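Local coordinates for F5/8 type C domain protein (Bacteroides ovatus, PDB 4ZRX) that probably acts as an alpha-L-fucosidase, with a TIM-barrel catalytic domain and a C-terminal F5/8 type C domain of the kind that often binds carbohydrate, at residues Phe501-Ser506 / Asn578-Met583; Val496-Phe501 / Val556-Ile561; Pro512-Arg517 / Thr566-Thr571. All coordinates share one frame; numbering follows the deposited sequence.

Interaction 1: Phe501-Ser506 / Asn578-Met583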
loop_
_atom_site.group_PDB
_atom_site.type_symbol
_atom_site.label_atom_id
_atom_site.label_comp_id
_atom_site.label_asym_id
_atom_site.label_seq_id
_atom_site.Cartn_x
_atom_site.Cartn_y
_atom_site.Cartn_z
ATOM N N PHE A 501 -14.119 -35.018 -3.400
ATOM C CA PHE A 501 -12.985 -34.361 -2.777
ATOM C C PHE A 501 -12.191 -33.702 -3.893
ATOM O O PHE A 501 -12.305 -34.053 -5.073
ATOM C CB PHE A 501 -12.098 -35.280 -1.921
ATOM C CG PHE A 501 -11.017 -36.032 -2.681
ATOM C CD1 PHE A 501 -11.323 -37.168 -3.416
ATOM C CD2 PHE A 501 -9.714 -35.631 -2.636
ATOM C CE1 PHE A 501 -10.365 -37.876 -4.095
ATOM C CE2 PHE A 501 -8.728 -36.354 -3.332
ATOM C CZ PHE A 501 -9.083 -37.489 -4.057
ATOM N N THR A 502 -11.399 -32.720 -3.503
ATOM C CA THR A 502 -10.553 -32.008 -4.447
ATOM C C THR A 502 -9.123 -32.033 -3.921
ATOM O O THR A 502 -8.881 -31.962 -2.677
ATOM C CB THR A 502 -11.054 -30.589 -4.553
ATOM O OG1 THR A 502 -12.329 -30.634 -5.203
ATOM C CG2 THR A 502 -10.099 -29.683 -5.348
ATOM N N TYR A 503 -8.189 -32.219 -4.835
ATOM C CA TYR A 503 -6.781 -32.050 -4.500
ATOM C C TYR A 503 -6.337 -30.773 -5.214
ATOM O O TYR A 503 -6.493 -30.684 -6.449
ATOM C CB TYR A 503 -5.982 -33.254 -4.982
ATOM C CG TYR A 503 -4.460 -33.022 -4.902
ATOM C CD1 TYR A 503 -3.852 -32.548 -3.723
ATOM C CD2 TYR A 503 -3.644 -33.314 -5.983
ATOM C CE1 TYR A 503 -2.449 -32.345 -3.649
ATOM C CE2 TYR A 503 -2.259 -33.176 -5.910
ATOM C CZ TYR A 503 -1.669 -32.695 -4.749
ATOM O OH TYR A 503 -0.303 -32.539 -4.745
ATOM N N ALA A 504 -5.792 -29.809 -4.456
ATOM C CA ALA A 504 -5.379 -28.495 -4.992
ATOM C C ALA A 504 -3.954 -28.258 -4.550
ATOM O O ALA A 504 -3.733 -27.738 -3.471
ATOM C CB ALA A 504 -6.273 -27.375 -4.465
ATOM N N PRO A 505 -2.968 -28.647 -5.380
ATOM C CA PRO A 505 -1.572 -28.336 -5.083
ATOM C C PRO A 505 -1.400 -26.874 -4.618
ATOM O O PRO A 505 -1.937 -25.966 -5.251
ATOM C CB PRO A 505 -0.878 -28.560 -6.426
ATOM C CG PRO A 505 -1.664 -29.661 -7.010
ATOM C CD PRO A 505 -3.094 -29.405 -6.630
ATOM N N SER A 506 -0.688 -26.691 -3.508
ATOM C CA SER A 506 -0.436 -25.374 -2.919
ATOM C C SER A 506 0.069 -24.383 -3.976
ATOM O O SER A 506 0.973 -24.719 -4.759
ATOM C CB SER A 506 0.593 -25.497 -1.812
ATOM O OG SER A 506 0.888 -24.198 -1.313
ATOM N N ASN A 578 -4.441 -28.277 3.804
ATOM C CA ASN A 578 -4.910 -27.113 3.036
ATOM C C ASN A 578 -4.999 -27.365 1.524
ATOM O O ASN A 578 -5.596 -26.540 0.821
ATOM C CB ASN A 578 -4.032 -25.856 3.305
ATOM C CG ASN A 578 -4.419 -25.107 4.601
ATOM O OD1 ASN A 578 -5.541 -25.209 5.109
ATOM N ND2 ASN A 578 -3.477 -24.324 5.129
ATOM N N GLU A 579 -4.427 -28.487 1.038
ATOM C CA GLU A 579 -4.534 -28.889 -0.371
ATOM C C GLU A 579 -5.716 -29.837 -0.632
ATOM O O GLU A 579 -5.835 -30.338 -1.748
ATOM C CB GLU A 579 -3.250 -29.608 -0.796
ATOM C CG GLU A 579 -2.003 -28.673 -0.628
ATOM C CD GLU A 579 -0.718 -29.359 -1.038
ATOM O OE1 GLU A 579 -0.392 -30.419 -0.488
ATOM O OE2 GLU A 579 -0.008 -28.817 -1.920
ATOM N N ILE A 580 -6.483 -30.170 0.406
ATOM C CA ILE A 580 -7.613 -31.032 0.256
ATOM C C ILE A 580 -8.869 -30.213 0.460
ATOM O O ILE A 580 -8.910 -29.359 1.356
ATOM C CB ILE A 580 -7.539 -32.165 1.303
ATOM C CG1 ILE A 580 -6.302 -33.038 1.053
ATOM C CG2 ILE A 580 -8.820 -32.955 1.304
ATOM C CD1 ILE A 580 -6.295 -33.748 -0.276
ATOM N N GLY A 581 -9.887 -30.465 -0.366
ATOM C CA GLY A 581 -11.245 -29.944 -0.137
ATOM C C GLY A 581 -12.246 -31.085 -0.246
ATOM O O GLY A 581 -11.947 -32.168 -0.767
ATOM N N VAL A 582 -13.447 -30.821 0.248
ATOM C CA VAL A 582 -14.564 -31.710 0.086
ATOM C C VAL A 582 -15.841 -30.893 -0.172
ATOM O O VAL A 582 -15.940 -29.721 0.267
ATOM C CB VAL A 582 -14.745 -32.624 1.354
ATOM C CG1 VAL A 582 -13.499 -33.469 1.617
ATOM C CG2 VAL A 582 -15.114 -31.810 2.636
HETATM N N MSE A 583 -16.824 -31.542 -0.810
HETATM C CA MSE A 583 -18.132 -30.979 -0.995
HETATM C C MSE A 583 -19.118 -31.836 -0.254
HETATM O O MSE A 583 -19.278 -33.029 -0.555
HETATM C CB MSE A 583 -18.511 -30.865 -2.466
HETATM C CG MSE A 583 -17.631 -29.876 -3.226
HETATM SE SE MSE A 583 -17.878 -27.985 -2.631
HETATM C CE MSE A 583 -19.715 -27.717 -3.287
HETATM O O HOH W 1 0.724 -31.836 -2.400
HETATM O O HOH W 2 -4.247 -25.490 -2.008
#
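Glu579 runs beside the Tyr503 ring, its CB 4.0 Å from Tyr503 CE1, both side chains pointing the same way and the carboxylate plane turned 79° from the ring. They stand at the end of an antiparallel strand pair in the beta-sandwich of the F5/8 type C (discoidin-like) domain, where 501-503 lies against 580-583. Thr502 and Gly581 form the hydrogen-bonded pair, Thr502 N to Gly581 O and Gly581 N to Thr502 O, and Ala504 N reaches Glu579 O (2.8 Å) just past the strand. Phe501 and Tyr503 share one face of the sheet with Val582 and Ile580; Phe501 CB meets Val582 CG1 at 4.2 Å, and its ring stacks on Phe520 in the core between the sheets. Aromatic and branched aliphatic residues suit this inner face, whereas Gly581 brings no side chain to the face where Thr502 OG1 bonds Thr549.

Just before strand 580-583, Glu579 sends its CG anti to the carbonyl carbon (chi1 -60°), and the chain extends along Ala504 toward the loop at Ser506. There OE2 receives Ser506 N through its anti lone pair at 2.7 Å and also makes a salt bridge to Lys511, which would favour the ionised acid. With an alanine here, Ser506 N and the Lys511 charge would probably lose their mate, and the loop would be freed to shift. Pro505 CD lies 3.8 Å above the centre of the Tyr503 ring. Tyr503 OH takes the N-H of Ala515, and at the ring's edge a water accepts from Tyr503 OH (2.7 Å) and donates to Glu579 OE1 (2.6 Å).

Interaction 2: Val496-Phe501 / Val556-Ile561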
loop_
_atom_site.group_PDB
_atom_site.type_symbol
_atom_site.label_atom_id
_atom_site.label_comp_id
_atom_site.label_asym_id
_atom_site.label_seq_id
_atom_site.Cartn_x
_atom_site.Cartn_y
_atom_site.Cartn_z
ATOM N N VAL A 496 -20.435 -36.233 7.744
ATOM C CA VAL A 496 -21.043 -35.601 6.578
ATOM C C VAL A 496 -21.239 -36.586 5.443
ATOM O O VAL A 496 -20.683 -37.684 5.458
ATOM C CB VAL A 496 -20.175 -34.420 6.065
ATOM C CG1 VAL A 496 -20.196 -33.307 7.110
ATOM C CG2 VAL A 496 -18.720 -34.877 5.709
ATOM N N THR A 497 -22.013 -36.156 4.453
ATOM C CA THR A 497 -22.112 -36.868 3.203
ATOM C C THR A 497 -21.411 -36.060 2.131
ATOM O O THR A 497 -21.744 -34.889 1.906
ATOM C CB THR A 497 -23.548 -37.118 2.864
ATOM O OG1 THR A 497 -24.142 -37.814 3.968
ATOM C CG2 THR A 497 -23.675 -37.970 1.603
ATOM N N LEU A 498 -20.457 -36.705 1.464
ATOM C CA LEU A 498 -19.615 -36.068 0.444
ATOM C C LEU A 498 -20.051 -36.374 -1.002
ATOM O O LEU A 498 -20.396 -37.508 -1.310
ATOM C CB LEU A 498 -18.177 -36.524 0.618
ATOM C CG LEU A 498 -17.515 -36.324 1.984
ATOM C CD1 LEU A 498 -16.068 -36.730 1.860
ATOM C CD2 LEU A 498 -17.661 -34.910 2.523
ATOM N N SER A 499 -20.046 -35.369 -1.884
ATOM C CA SER A 499 -20.171 -35.597 -3.339
ATOM C C SER A 499 -18.812 -35.641 -4.074
ATOM O O SER A 499 -18.725 -36.033 -5.230
ATOM C CB SER A 499 -21.089 -34.535 -3.975
ATOM O OG SER A 499 -20.636 -33.219 -3.679
ATOM N N SER A 500 -17.748 -35.190 -3.425
ATOM C CA SER A 500 -16.433 -35.123 -4.080
ATOM C C SER A 500 -15.386 -34.758 -3.050
ATOM O O SER A 500 -15.738 -34.274 -1.945
ATOM C CB SER A 500 -16.414 -34.061 -5.199
ATOM O OG SER A 500 -16.492 -32.726 -4.662
ATOM N N PHE A 501 -14.119 -35.018 -3.400
ATOM C CA PHE A 501 -12.985 -34.361 -2.777
ATOM C C PHE A 501 -12.191 -33.702 -3.893
ATOM O O PHE A 501 -12.305 -34.053 -5.073
ATOM C CB PHE A 501 -12.098 -35.280 -1.921
ATOM C CG PHE A 501 -11.017 -36.032 -2.681
ATOM C CD1 PHE A 501 -11.323 -37.168 -3.416
ATOM C CD2 PHE A 501 -9.714 -35.631 -2.636
ATOM C CE1 PHE A 501 -10.365 -37.876 -4.095
ATOM C CE2 PHE A 501 -8.728 -36.354 -3.332
ATOM C CZ PHE A 501 -9.083 -37.489 -4.057
ATOM N N VAL A 556 -21.065 -40.343 -0.378
ATOM C CA VAL A 556 -20.107 -41.052 0.462
ATOM C C VAL A 556 -20.196 -40.503 1.894
ATOM O O VAL A 556 -19.879 -39.333 2.132
ATOM C CB VAL A 556 -18.696 -40.846 -0.109
ATOM C CG1 VAL A 556 -17.592 -41.338 0.843
ATOM C CG2 VAL A 556 -18.566 -41.502 -1.454
ATOM N N GLN A 557 -20.613 -41.333 2.843
ATOM C CA GLN A 557 -20.682 -40.896 4.228
ATOM C C GLN A 557 -19.273 -40.974 4.843
ATOM O O GLN A 557 -18.515 -41.929 4.591
ATOM C CB GLN A 557 -21.698 -41.706 5.014
ATOM C CG GLN A 557 -22.291 -40.920 6.195
ATOM C CD GLN A 557 -23.474 -41.650 6.841
ATOM O OE1 GLN A 557 -24.225 -42.339 6.160
ATOM N NE2 GLN A 557 -23.642 -41.493 8.147
ATOM N N ALA A 558 -18.904 -39.944 5.608
ATOM C CA ALA A 558 -17.574 -39.901 6.180
ATOM C C ALA A 558 -17.459 -38.984 7.407
ATOM O O ALA A 558 -18.165 -37.975 7.531
ATOM C CB ALA A 558 -16.543 -39.501 5.122
ATOM N N ARG A 559 -16.595 -39.405 8.320
ATOM C CA ARG A 559 -16.139 -38.598 9.451
ATOM C C ARG A 559 -14.663 -38.306 9.268
ATOM O O ARG A 559 -14.221 -37.177 9.529
ATOM C CB ARG A 559 -16.384 -39.333 10.771
ATOM C CG ARG A 559 -15.722 -38.737 12.038
ATOM C CD ARG A 559 -16.241 -37.369 12.332
ATOM N NE ARG A 559 -15.449 -36.697 13.362
ATOM C CZ ARG A 559 -15.868 -36.402 14.589
ATOM N NH1 ARG A 559 -17.103 -36.695 15.008
ATOM N NH2 ARG A 559 -15.037 -35.770 15.410
ATOM N N PHE A 560 -13.905 -39.331 8.864
ATOM C CA PHE A 560 -12.473 -39.232 8.612
ATOM C C PHE A 560 -12.239 -39.487 7.134
ATOM O O PHE A 560 -12.973 -40.243 6.522
ATOM C CB PHE A 560 -11.667 -40.268 9.422
ATOM C CG PHE A 560 -11.806 -40.128 10.936
ATOM C CD1 PHE A 560 -12.917 -40.664 11.600
ATOM C CD2 PHE A 560 -10.797 -39.532 11.698
ATOM C CE1 PHE A 560 -13.052 -40.555 13.014
ATOM C CE2 PHE A 560 -10.915 -39.435 13.114
ATOM C CZ PHE A 560 -12.048 -39.947 13.763
ATOM N N ILE A 561 -11.221 -38.845 6.560
ATOM C CA ILE A 561 -10.808 -39.140 5.192
ATOM C C ILE A 561 -9.332 -39.384 5.207
ATOM O O ILE A 561 -8.633 -38.922 6.097
ATOM C CB ILE A 561 -11.164 -38.029 4.175
ATOM C CG1 ILE A 561 -10.445 -36.699 4.516
ATOM C CG2 ILE A 561 -12.673 -37.827 4.158
ATOM C CD1 ILE A 561 -10.817 -35.555 3.537
#
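Leu498 turns its CD1 methyl to Ala558 CB at 4.3 Å and to Ile561 CG2 at 4.2 Å, making the close-packed side of this antiparallel pair. Its CG lies anti to the carbonyl carbon (chi1 -55°), and its CB faces Val556 CB at 4.4 Å. Val496, Leu498, Val556 and Ala558 share this face: branched side chains fill it, while the small Ala558 is met by the leucine tip, and Val582 and Phe552 pack on Leu498 from neighbouring strands.

The other face is looser. Thr497 and Gln557 form the non-hydrogen-bonded pair there, with Thr497 OG1 4.2 Å from Gln557 CG; a hydroxyl and a long amide suit a side that reaches solvent.

Four backbone bonds join the strands. Val496 N to Ala558 O (2.9 Å) is nearly straight at 174°, and Leu498 N to Val556 O is equally so, although its donor is tilted from the carbonyl plane.

Both segments then turn a corner, at Ser499 and Arg559. Arg559 and Phe560 both face Ser523, a classic beta bulge, and Ile561 beyond it points back toward Leu498. The corner at Arg559 carries the chain from one sheet to the other around a shared apolar core, in keeping with the beta-sandwich of F5/8 type C domains.

Interaction 3: Pro512-Arg517 / Thr566-Thr571; sequences PTMAFR and TTPDAT
Phe516 rests its CB on Pro568 CD at 3.7 Å, beside a classic beta bulge at one end of the strand pair 517-523 and 560-566 in the F5/8 type C beta-sandwich, where Phe516 and Arg517 both face Thr566. The bulge is made by backbone hydrogen bonds: Thr566 O accepts from Phe516 N at 2.8 Å and from Arg517 N at 3.1 Å, while Thr566 N returns a bond to Arg517 O.

Apolar packing centres on Pro568. Its rigid ring suits the start of the type I turn from Thr567 to Ala570, and its CD is met by CG of Met514, a selenomethionine, at 3.9 Å as the two side chains cross at about a right angle. With CG anti to the backbone N (chi1 176°), the Phe516 ring extends past the proline, and its edge lies near Thr567 O. On the next residue, the guanidinium of Arg517 has Phe516 CE2 3.8 Å above its centre, and NH1 goes on to a salt bridge with Glu537.

Of the polar groups, Met514 O is buried with no hydrogen-bonding partner; it receives instead a CA-H contact from Thr567 CA at 3.2 Å. Threonine suits position 567 because its methyl packs against the Met514 carbonyl while its hydroxyl turns back into its own loop, sharing a hydrogen bond with Thr571 OG1. One water bridges the two loops, donating to Pro512 O at 2.6 Å and accepting from Asp569 N at 3.2 Å.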
loop_
_atom_site.group_PDB
_atom_site.type_symbol
_atom_site.label_atom_id
_atom_site.label_comp_id
_atom_site.label_asym_id
_atom_site.label_seq_id
_atom_site.Cartn_x
_atom_site.Cartn_y
_atom_site.Cartn_z
ATOM N N PRO A 512 7.984 -31.638 -7.454
ATOM C CA PRO A 512 8.317 -33.079 -7.455
ATOM C C PRO A 512 7.524 -33.940 -6.477
ATOM O O PRO A 512 7.288 -35.106 -6.746
ATOM C CB PRO A 512 9.800 -33.098 -7.031
ATOM C CG PRO A 512 10.336 -31.811 -7.507
ATOM C CD PRO A 512 9.211 -30.807 -7.459
ATOM N N THR A 513 7.141 -33.349 -5.354
ATOM C CA THR A 513 6.463 -34.075 -4.278
ATOM C C THR A 513 4.903 -34.161 -4.372
ATOM O O THR A 513 4.227 -34.671 -3.455
ATOM C CB THR A 513 6.862 -33.434 -2.942
ATOM O OG1 THR A 513 6.386 -34.249 -1.874
ATOM C CG2 THR A 513 6.274 -32.077 -2.810
HETATM N N MSE A 514 4.333 -33.619 -5.448
HETATM C CA MSE A 514 2.862 -33.570 -5.581
HETATM C C MSE A 514 2.261 -34.963 -5.774
HETATM O O MSE A 514 2.944 -35.877 -6.252
HETATM C CB MSE A 514 2.457 -32.674 -6.751
HETATM C CG MSE A 514 2.792 -33.230 -8.140
HETATM SE SE MSE A 514 2.746 -31.819 -9.479
HETATM C CE MSE A 514 1.079 -30.882 -8.897
ATOM N N ALA A 515 0.985 -35.107 -5.414
ATOM C CA ALA A 515 0.271 -36.365 -5.649
ATOM C C ALA A 515 -0.071 -36.535 -7.127
ATOM O O ALA A 515 -0.476 -35.562 -7.811
ATOM C CB ALA A 515 -0.984 -36.419 -4.830
ATOM N N PHE A 516 0.034 -37.779 -7.593
ATOM C CA PHE A 516 -0.356 -38.154 -8.937
ATOM C C PHE A 516 -1.270 -39.405 -8.911
ATOM O O PHE A 516 -2.445 -39.327 -9.300
ATOM C CB PHE A 516 0.882 -38.382 -9.794
ATOM C CG PHE A 516 0.591 -38.862 -11.185
ATOM C CD1 PHE A 516 -0.372 -38.215 -11.987
ATOM C CD2 PHE A 516 1.284 -39.983 -11.708
ATOM C CE1 PHE A 516 -0.634 -38.665 -13.296
ATOM C CE2 PHE A 516 1.037 -40.424 -13.024
ATOM C CZ PHE A 516 0.079 -39.784 -13.809
ATOM N N ARG A 517 -0.711 -40.530 -8.479
ATOM C CA ARG A 517 -1.513 -41.758 -8.297
ATOM C C ARG A 517 -2.039 -41.769 -6.866
ATOM O O ARG A 517 -1.307 -41.430 -5.935
ATOM C CB ARG A 517 -0.686 -43.017 -8.582
ATOM C CG ARG A 517 -0.095 -43.026 -9.974
ATOM C CD ARG A 517 0.174 -44.445 -10.527
ATOM N NE ARG A 517 0.559 -44.364 -11.946
ATOM C CZ ARG A 517 -0.266 -44.091 -12.971
ATOM N NH1 ARG A 517 -1.575 -43.887 -12.784
ATOM N NH2 ARG A 517 0.221 -44.012 -14.207
ATOM N N THR A 566 1.189 -41.436 -4.453
ATOM C CA THR A 566 2.551 -41.376 -4.968
ATOM C C THR A 566 2.673 -40.280 -6.042
ATOM O O THR A 566 1.687 -39.830 -6.650
ATOM C CB THR A 566 3.001 -42.742 -5.541
ATOM O OG1 THR A 566 1.998 -43.227 -6.432
ATOM C CG2 THR A 566 3.211 -43.776 -4.416
ATOM N N THR A 567 3.908 -39.864 -6.258
ATOM C CA THR A 567 4.208 -38.710 -7.054
ATOM C C THR A 567 4.420 -39.132 -8.501
ATOM O O THR A 567 4.448 -40.343 -8.805
ATOM C CB THR A 567 5.509 -38.079 -6.546
ATOM O OG1 THR A 567 6.567 -39.023 -6.745
ATOM C CG2 THR A 567 5.403 -37.733 -5.071
ATOM N N PRO A 568 4.615 -38.146 -9.398
ATOM C CA PRO A 568 4.987 -38.526 -10.778
ATOM C C PRO A 568 6.227 -39.433 -10.889
ATOM O O PRO A 568 6.298 -40.230 -11.822
ATOM C CB PRO A 568 5.191 -37.178 -11.482
ATOM C CG PRO A 568 4.264 -36.202 -10.724
ATOM C CD PRO A 568 4.158 -36.739 -9.293
ATOM N N ASP A 569 7.163 -39.334 -9.936
ATOM C CA ASP A 569 8.359 -40.218 -9.869
ATOM C C ASP A 569 8.123 -41.557 -9.138
ATOM O O ASP A 569 9.079 -42.287 -8.896
ATOM C CB ASP A 569 9.525 -39.490 -9.150
ATOM C CG ASP A 569 9.989 -38.236 -9.877
ATOM O OD1 ASP A 569 9.821 -38.128 -11.112
ATOM O OD2 ASP A 569 10.538 -37.338 -9.207
ATOM N N ALA A 570 6.876 -41.864 -8.763
ATOM C CA ALA A 570 6.559 -43.043 -7.919
ATOM C C ALA A 570 7.215 -43.058 -6.521
ATOM O O ALA A 570 7.432 -44.125 -5.956
ATOM C CB ALA A 570 6.870 -44.347 -8.666
ATOM N N THR A 571 7.536 -41.883 -5.975
ATOM C CA THR A 571 7.867 -41.748 -4.555
ATOM C C THR A 571 6.585 -41.464 -3.751
ATOM O O THR A 571 5.519 -41.223 -4.322
ATOM C CB THR A 571 8.878 -40.599 -4.315
ATOM O OG1 THR A 571 8.425 -39.412 -4.981
ATOM C CG2 THR A 571 10.278 -40.970 -4.827
HETATM O O HOH W 3 7.724 -36.317 -8.983
#

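From the N terminus, strand 495-503 comes first and serves two contacts. Interaction 2 uses its start and closes a loop of 54 residues at 556-561; interaction 1 uses its end and closes a longer one at 578-583, so the two cross, sharing Phe501. They meet where the Met583 backbone hydrogen-bonds to Ser499 and Ser500, and the paired strands of both belong to one four-stranded sheet. Interaction 3, between 512-517 and 566-571, falls wholly within the span of interaction 1 but crosses interaction 2. It joins loops flanking strands 517-523 and 560-566 of the five-stranded sheet, and Tyr503 OH bonding Ala515 N ties it to interaction 1.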